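Local structure of NS6 protease (Murine norovirus 1, 4ASH) at residues S6-V11 against M96-V101; T16-W21 against L88-S93. The protein probably cleaves the viral polyprotein into its mature non-structural proteins, acting as a cysteine protease with a trypsin-like fold. The protein carries 1 engineered substitution. All coordinates share one frame; numbering follows the deposited sequence.

Contact 1: residues S6-V11 against M96-V101; sequences SIWSRV and MLALAV
A Met-aromatic contact between Trp8 and Met96 joins the N-terminal 3-10 turn to the beginning of strand 96-111. The methionine chain lies across a single face of the indole. Its CB stands 3.5 Å from the centroid of the six-membered ring of Trp8, only 8° from the ring normal, a CH-pi contact, and Met96 CG comes to 3.5 Å from Trp8 CE3. The thioether sits obliquely to the pyrrole half: Met96 SD is 4.1 Å from the centroid of the Trp8 five-membered ring, at 30° to the normal. A bend at the last torsion of Met96 (chi3 -76°) then turns the terminal methyl away from the indole.

In this trypsin-like fold, strand 96-111 belongs to the C-terminal sheet, whereas the turn leads into strand 11-14 at the margin of the N-terminal one, and the indole therefore reaches from one half of the molecule to the other. The far end of its benzo ring meets the strand backbone, with Trp8 CH2 3.6 Å from Leu97 N and Leu97 O at the ring edge. Ala98 adds a looser apolar touch, its CB 4.1 Å from Trp8 CZ2, while Leu88 of the adjoining strand also packs on the indole. Within the turn, Arg10 N bonds to Ile7 O at 3.1 Å and Val11 N to Trp8 O at 3.0 Å.

Contact 2: residues T16-W21 against L88-S93; sequences TGWGFW and LVKRAS
The indole of Trp18, on strand 17-21, rests on Lys90 at the end of strand 84-90, the two side chains crossing at about a right angle. Trp18 turns its CG beside its own backbone N (chi1 -59°), which directs the benzo ring toward the C-terminal sheet. Over one face lies Lys90 CB, 3.7 Å from the centroid of the six-membered ring of Trp18 and 18° off its normal, a CH-pi contact. Over the same face, nearer the rim, the carbonyl oxygen of Lys90 comes to 3.3 Å from Trp18 CE2. The chain turns on beyond the ring, bringing Arg91 O to 3.5 Å from Trp18 CH2 and placing Ala92 N at the ring edge.

From its CB the lysine leaves with CG opposite its carbonyl carbon (chi1 -85°) and runs out extended. Lys90 CD still brushes Trp18 CZ3 at 3.8 Å, but NZ carries on to the carbonyl oxygens of Val11 and Trp8. At the pyrrole side of the indole, a water lies 2.7 Å from Lys90 O, to which it can donate, and accepts a weak bond from Trp18 NE1 at 2.9 Å. Arg91 NH2 forms a salt bridge with Asp140 OD2. Trp18 is thus packed against lysine methylenes and peptide groups, and with the ammonium held by main-chain carbonyls a cation-pi contribution is probably minor.

Overall arrangement
Contacts 1 and 2 have centres about 9 Å apart and together line the junction between the two halves of the protease. Strands 84-90 and 96-111 are antiparallel neighbours, joined where Leu97 N meets Val89 O at 2.8 Å. Lys90 ties the contacts more directly: its NZ lies 2.8 Å from Val11 O, at the start of strand 11-14, just after the turn that carries Trp8. Arg10 CB also packs against Phe20 CE1 at 3.3 Å. Toward the active site, Trp18 shares a backbone hydrogen bond with Ala141, probably the engineered residue at the position of the nucleophilic cysteine in the Gly-Asp-Cys-Gly pattern of this protease family, so contact 2 borders the active-site loop.

Contact 1: residues S6-V11 against M96-V101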
loop_
_atom_site.group_PDB
_atom_site.type_symbol
_atom_site.label_atom_id
_atom_site.label_comp_id
_atom_site.label_asym_id
_atom_site.label_seq_id
_atom_site.Cartn_x
_atom_site.Cartn_y
_atom_site.Cartn_z
ATOM N N SER A 6 -3.925 11.362 12.838
ATOM C CA SER A 6 -2.799 11.979 12.135
ATOM C C SER A 6 -2.254 11.102 11.006
ATOM O O SER A 6 -1.509 11.576 10.148
ATOM C CB SER A 6 -1.669 12.297 13.119
ATOM O OG SER A 6 -1.087 11.099 13.607
ATOM N N ILE A 7 -2.626 9.828 11.003
ATOM C CA ILE A 7 -2.117 8.899 10.000
ATOM C C ILE A 7 -2.620 9.265 8.602
ATOM O O ILE A 7 -1.965 8.994 7.597
ATOM C CB ILE A 7 -2.514 7.443 10.333
ATOM C CG1 ILE A 7 -1.588 6.447 9.628
ATOM C CG2 ILE A 7 -3.979 7.187 9.980
ATOM C CD1 ILE A 7 -1.753 5.019 10.106
ATOM N N TRP A 8 -3.795 9.877 8.533
ATOM C CA TRP A 8 -4.380 10.193 7.239
ATOM C C TRP A 8 -3.608 11.248 6.442
ATOM O O TRP A 8 -3.655 11.260 5.214
ATOM C CB TRP A 8 -5.837 10.635 7.420
ATOM C CG TRP A 8 -6.742 9.504 7.786
ATOM C CD1 TRP A 8 -7.134 9.131 9.040
ATOM C CD2 TRP A 8 -7.340 8.578 6.884
ATOM N NE1 TRP A 8 -7.949 8.026 8.973
ATOM C CE2 TRP A 8 -8.094 7.665 7.659
ATOM C CE3 TRP A 8 -7.313 8.425 5.500
ATOM C CZ2 TRP A 8 -8.836 6.634 7.090
ATOM C CZ3 TRP A 8 -8.060 7.390 4.931
ATOM C CH2 TRP A 8 -8.804 6.513 5.727
ATOM N N SER A 9 -2.890 12.138 7.123
ATOM C CA SER A 9 -2.153 13.162 6.392
ATOM C C SER A 9 -0.988 12.545 5.619
ATOM O O SER A 9 -0.399 13.207 4.755
ATOM C CB SER A 9 -1.648 14.266 7.330
ATOM O OG SER A 9 -0.493 13.835 8.011
ATOM N N ARG A 10 -0.707 11.269 5.910
ATOM C CA ARG A 10 0.335 10.481 5.242
ATOM C C ARG A 10 -0.124 9.933 3.895
ATOM O O ARG A 10 0.701 9.480 3.092
ATOM C CB ARG A 10 0.749 9.267 6.092
ATOM C CG ARG A 10 1.437 9.548 7.419
ATOM C CD ARG A 10 1.738 8.215 8.096
ATOM N NE ARG A 10 2.232 8.391 9.454
ATOM C CZ ARG A 10 3.465 8.102 9.850
ATOM N NH1 ARG A 10 4.346 7.573 9.001
ATOM N NH2 ARG A 10 3.803 8.317 11.109
ATOM N N VAL A 11 -1.441 9.938 3.664
ATOM C CA VAL A 11 -2.012 9.412 2.432
ATOM C C VAL A 11 -2.230 10.594 1.496
ATOM O O VAL A 11 -2.972 11.526 1.828
ATOM C CB VAL A 11 -3.343 8.672 2.688
ATOM C CG1 VAL A 11 -3.886 8.070 1.392
ATOM C CG2 VAL A 11 -3.154 7.563 3.732
ATOM N N MET A 96 -12.307 10.310 3.871
ATOM C CA MET A 96 -11.453 9.261 4.435
ATOM C C MET A 96 -12.312 8.075 4.838
ATOM O O MET A 96 -13.186 8.186 5.695
ATOM C CB MET A 96 -10.680 9.814 5.633
ATOM C CG MET A 96 -9.693 10.918 5.258
ATOM S SD MET A 96 -9.234 12.023 6.611
ATOM C CE MET A 96 -10.744 13.006 6.693
ATOM N N LEU A 97 -12.067 6.936 4.199
ATOM C CA LEU A 97 -12.865 5.746 4.435
ATOM C C LEU A 97 -11.958 4.601 4.856
ATOM O O LEU A 97 -11.228 4.056 4.036
ATOM C CB LEU A 97 -13.590 5.330 3.158
ATOM C CG LEU A 97 -14.603 6.322 2.590
ATOM C CD1 LEU A 97 -14.935 5.967 1.150
ATOM C CD2 LEU A 97 -15.846 6.321 3.449
ATOM N N ALA A 98 -12.001 4.248 6.134
ATOM C CA ALA A 98 -11.243 3.113 6.624
ATOM C C ALA A 98 -12.068 1.857 6.359
ATOM O O ALA A 98 -13.203 1.740 6.819
ATOM C CB ALA A 98 -10.957 3.269 8.099
ATOM N N LEU A 99 -11.507 0.926 5.597
ATOM C CA LEU A 99 -12.255 -0.265 5.220
ATOM C C LEU A 99 -11.683 -1.479 5.934
ATOM O O LEU A 99 -10.506 -1.785 5.778
ATOM C CB LEU A 99 -12.189 -0.479 3.711
ATOM C CG LEU A 99 -12.743 0.631 2.813
ATOM C CD1 LEU A 99 -12.640 0.204 1.362
ATOM C CD2 LEU A 99 -14.183 0.961 3.188
ATOM N N ALA A 100 -12.501 -2.150 6.736
ATOM C CA ALA A 100 -12.026 -3.342 7.438
ATOM C C ALA A 100 -11.829 -4.481 6.448
ATOM O O ALA A 100 -12.647 -4.695 5.561
ATOM C CB ALA A 100 -12.990 -3.746 8.542
ATOM N N VAL A 101 -10.730 -5.210 6.606
ATOM C CA VAL A 101 -10.402 -6.295 5.692
ATOM C C VAL A 101 -9.733 -7.434 6.446
ATOM O O VAL A 101 -8.793 -7.215 7.209
ATOM C CB VAL A 101 -9.477 -5.805 4.546
ATOM C CG1 VAL A 101 -8.184 -5.210 5.091
ATOM C CG2 VAL A 101 -9.170 -6.935 3.577
#

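Contact 2: residues T16-W21 against L88-S93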
loop_
_atom_site.group_PDB
_atom_site.type_symbol
_atom_site.label_atom_id
_atom_site.label_comp_id
_atom_site.label_asym_id
_atom_site.label_seq_id
_atom_site.Cartn_x
_atom_site.Cartn_y
_atom_site.Cartn_z
ATOM N N THR A 16 -1.861 8.348 -10.848
ATOM C CA THR A 16 -3.278 8.046 -11.037
ATOM C C THR A 16 -3.886 7.343 -9.817
ATOM O O THR A 16 -4.953 6.724 -9.901
ATOM C CB THR A 16 -3.502 7.199 -12.306
ATOM O OG1 THR A 16 -2.700 6.012 -12.244
ATOM C CG2 THR A 16 -3.124 7.999 -13.545
ATOM N N GLY A 17 -3.217 7.477 -8.672
ATOM C CA GLY A 17 -3.713 6.892 -7.442
ATOM C C GLY A 17 -3.263 7.661 -6.216
ATOM O O GLY A 17 -3.377 8.893 -6.144
ATOM N N TRP A 18 -2.735 6.912 -5.249
ATOM C CA TRP A 18 -2.351 7.447 -3.954
ATOM C C TRP A 18 -1.041 6.811 -3.532
ATOM O O TRP A 18 -0.597 5.836 -4.136
ATOM C CB TRP A 18 -3.420 7.119 -2.919
ATOM C CG TRP A 18 -4.739 7.680 -3.317
ATOM C CD1 TRP A 18 -5.636 7.114 -4.164
ATOM C CD2 TRP A 18 -5.292 8.926 -2.904
ATOM N NE1 TRP A 18 -6.733 7.943 -4.313
ATOM C CE2 TRP A 18 -6.539 9.059 -3.541
ATOM C CE3 TRP A 18 -4.855 9.947 -2.049
ATOM C CZ2 TRP A 18 -7.352 10.169 -3.351
ATOM C CZ3 TRP A 18 -5.669 11.047 -1.861
ATOM C CH2 TRP A 18 -6.901 11.147 -2.511
ATOM N N GLY A 19 -0.421 7.377 -2.502
ATOM C CA GLY A 19 0.723 6.743 -1.859
ATOM C C GLY A 19 0.720 7.099 -0.382
ATOM O O GLY A 19 -0.153 7.860 0.079
ATOM N N PHE A 20 1.698 6.575 0.355
ATOM C CA PHE A 20 1.713 6.655 1.812
ATOM C C PHE A 20 3.116 6.916 2.314
ATOM O O PHE A 20 4.064 6.210 1.928
ATOM C CB PHE A 20 1.219 5.330 2.399
ATOM C CG PHE A 20 1.116 5.320 3.904
ATOM C CD1 PHE A 20 0.124 6.041 4.551
ATOM C CD2 PHE A 20 2.008 4.580 4.676
ATOM C CE1 PHE A 20 0.008 6.021 5.924
ATOM C CE2 PHE A 20 1.899 4.559 6.053
ATOM C CZ PHE A 20 0.908 5.271 6.681
ATOM N N TRP A 21 3.258 7.925 3.172
ATOM C CA TRP A 21 4.533 8.167 3.848
ATOM C C TRP A 21 4.736 7.234 5.021
ATOM O O TRP A 21 4.105 7.386 6.066
ATOM C CB TRP A 21 4.617 9.622 4.337
ATOM C CG TRP A 21 4.701 10.590 3.219
ATOM C CD1 TRP A 21 3.671 11.318 2.688
ATOM C CD2 TRP A 21 5.862 10.914 2.448
ATOM N NE1 TRP A 21 4.130 12.090 1.644
ATOM C CE2 TRP A 21 5.470 11.855 1.471
ATOM C CE3 TRP A 21 7.195 10.491 2.480
ATOM C CZ2 TRP A 21 6.363 12.388 0.539
ATOM C CZ3 TRP A 21 8.083 11.021 1.554
ATOM C CH2 TRP A 21 7.666 11.952 0.595
ATOM N N LEU A 88 -6.801 2.323 4.369
ATOM C CA LEU A 88 -7.030 3.754 4.551
ATOM C C LEU A 88 -7.288 4.385 3.193
ATOM O O LEU A 88 -6.390 4.935 2.562
ATOM C CB LEU A 88 -5.820 4.403 5.211
ATOM C CG LEU A 88 -5.316 3.776 6.512
ATOM C CD1 LEU A 88 -4.178 4.630 7.107
ATOM C CD2 LEU A 88 -6.436 3.604 7.517
ATOM N N VAL A 89 -8.521 4.254 2.712
ATOM C CA VAL A 89 -8.877 4.816 1.411
ATOM C C VAL A 89 -9.175 6.300 1.520
ATOM O O VAL A 89 -10.044 6.706 2.290
ATOM C CB VAL A 89 -10.118 4.139 0.826
ATOM C CG1 VAL A 89 -10.558 4.850 -0.439
ATOM C CG2 VAL A 89 -9.832 2.677 0.532
ATOM N N LYS A 90 -8.456 7.105 0.752
ATOM C CA LYS A 90 -8.905 8.486 0.527
ATOM C C LYS A 90 -9.536 8.576 -0.835
ATOM O O LYS A 90 -9.087 7.921 -1.769
ATOM C CB LYS A 90 -7.735 9.462 0.567
ATOM C CG LYS A 90 -7.354 9.925 1.950
ATOM C CD LYS A 90 -6.482 11.175 1.845
ATOM C CE LYS A 90 -6.097 11.688 3.212
ATOM N NZ LYS A 90 -5.110 12.802 3.090
ATOM N N ARG A 91 -10.565 9.417 -0.954
ATOM C CA ARG A 91 -11.147 9.742 -2.246
ATOM C C ARG A 91 -10.704 11.150 -2.618
ATOM O O ARG A 91 -10.243 11.896 -1.758
ATOM C CB ARG A 91 -12.664 9.635 -2.174
ATOM C CG ARG A 91 -13.176 8.207 -1.895
ATOM C CD ARG A 91 -13.157 7.340 -3.150
ATOM N NE ARG A 91 -12.974 5.903 -2.882
ATOM C CZ ARG A 91 -13.922 5.066 -2.469
ATOM N NH1 ARG A 91 -15.155 5.496 -2.231
ATOM N NH2 ARG A 91 -13.627 3.778 -2.272
ATOM N N ALA A 92 -10.812 11.480 -3.899
ATOM C CA ALA A 92 -10.343 12.753 -4.423
ATOM C C ALA A 92 -10.918 13.928 -3.633
ATOM O O ALA A 92 -10.258 14.955 -3.465
ATOM C CB ALA A 92 -10.708 12.869 -5.892
ATOM N N SER A 93 -12.135 13.764 -3.129
ATOM C CA SER A 93 -12.796 14.803 -2.340
ATOM C C SER A 93 -12.105 15.067 -1.006
ATOM O O SER A 93 -12.390 16.075 -0.354
ATOM C CB SER A 93 -14.234 14.396 -2.046
ATOM O OG SER A 93 -14.242 13.309 -1.132
HETATM O O HOH W 1 -9.559 7.311 -4.334
#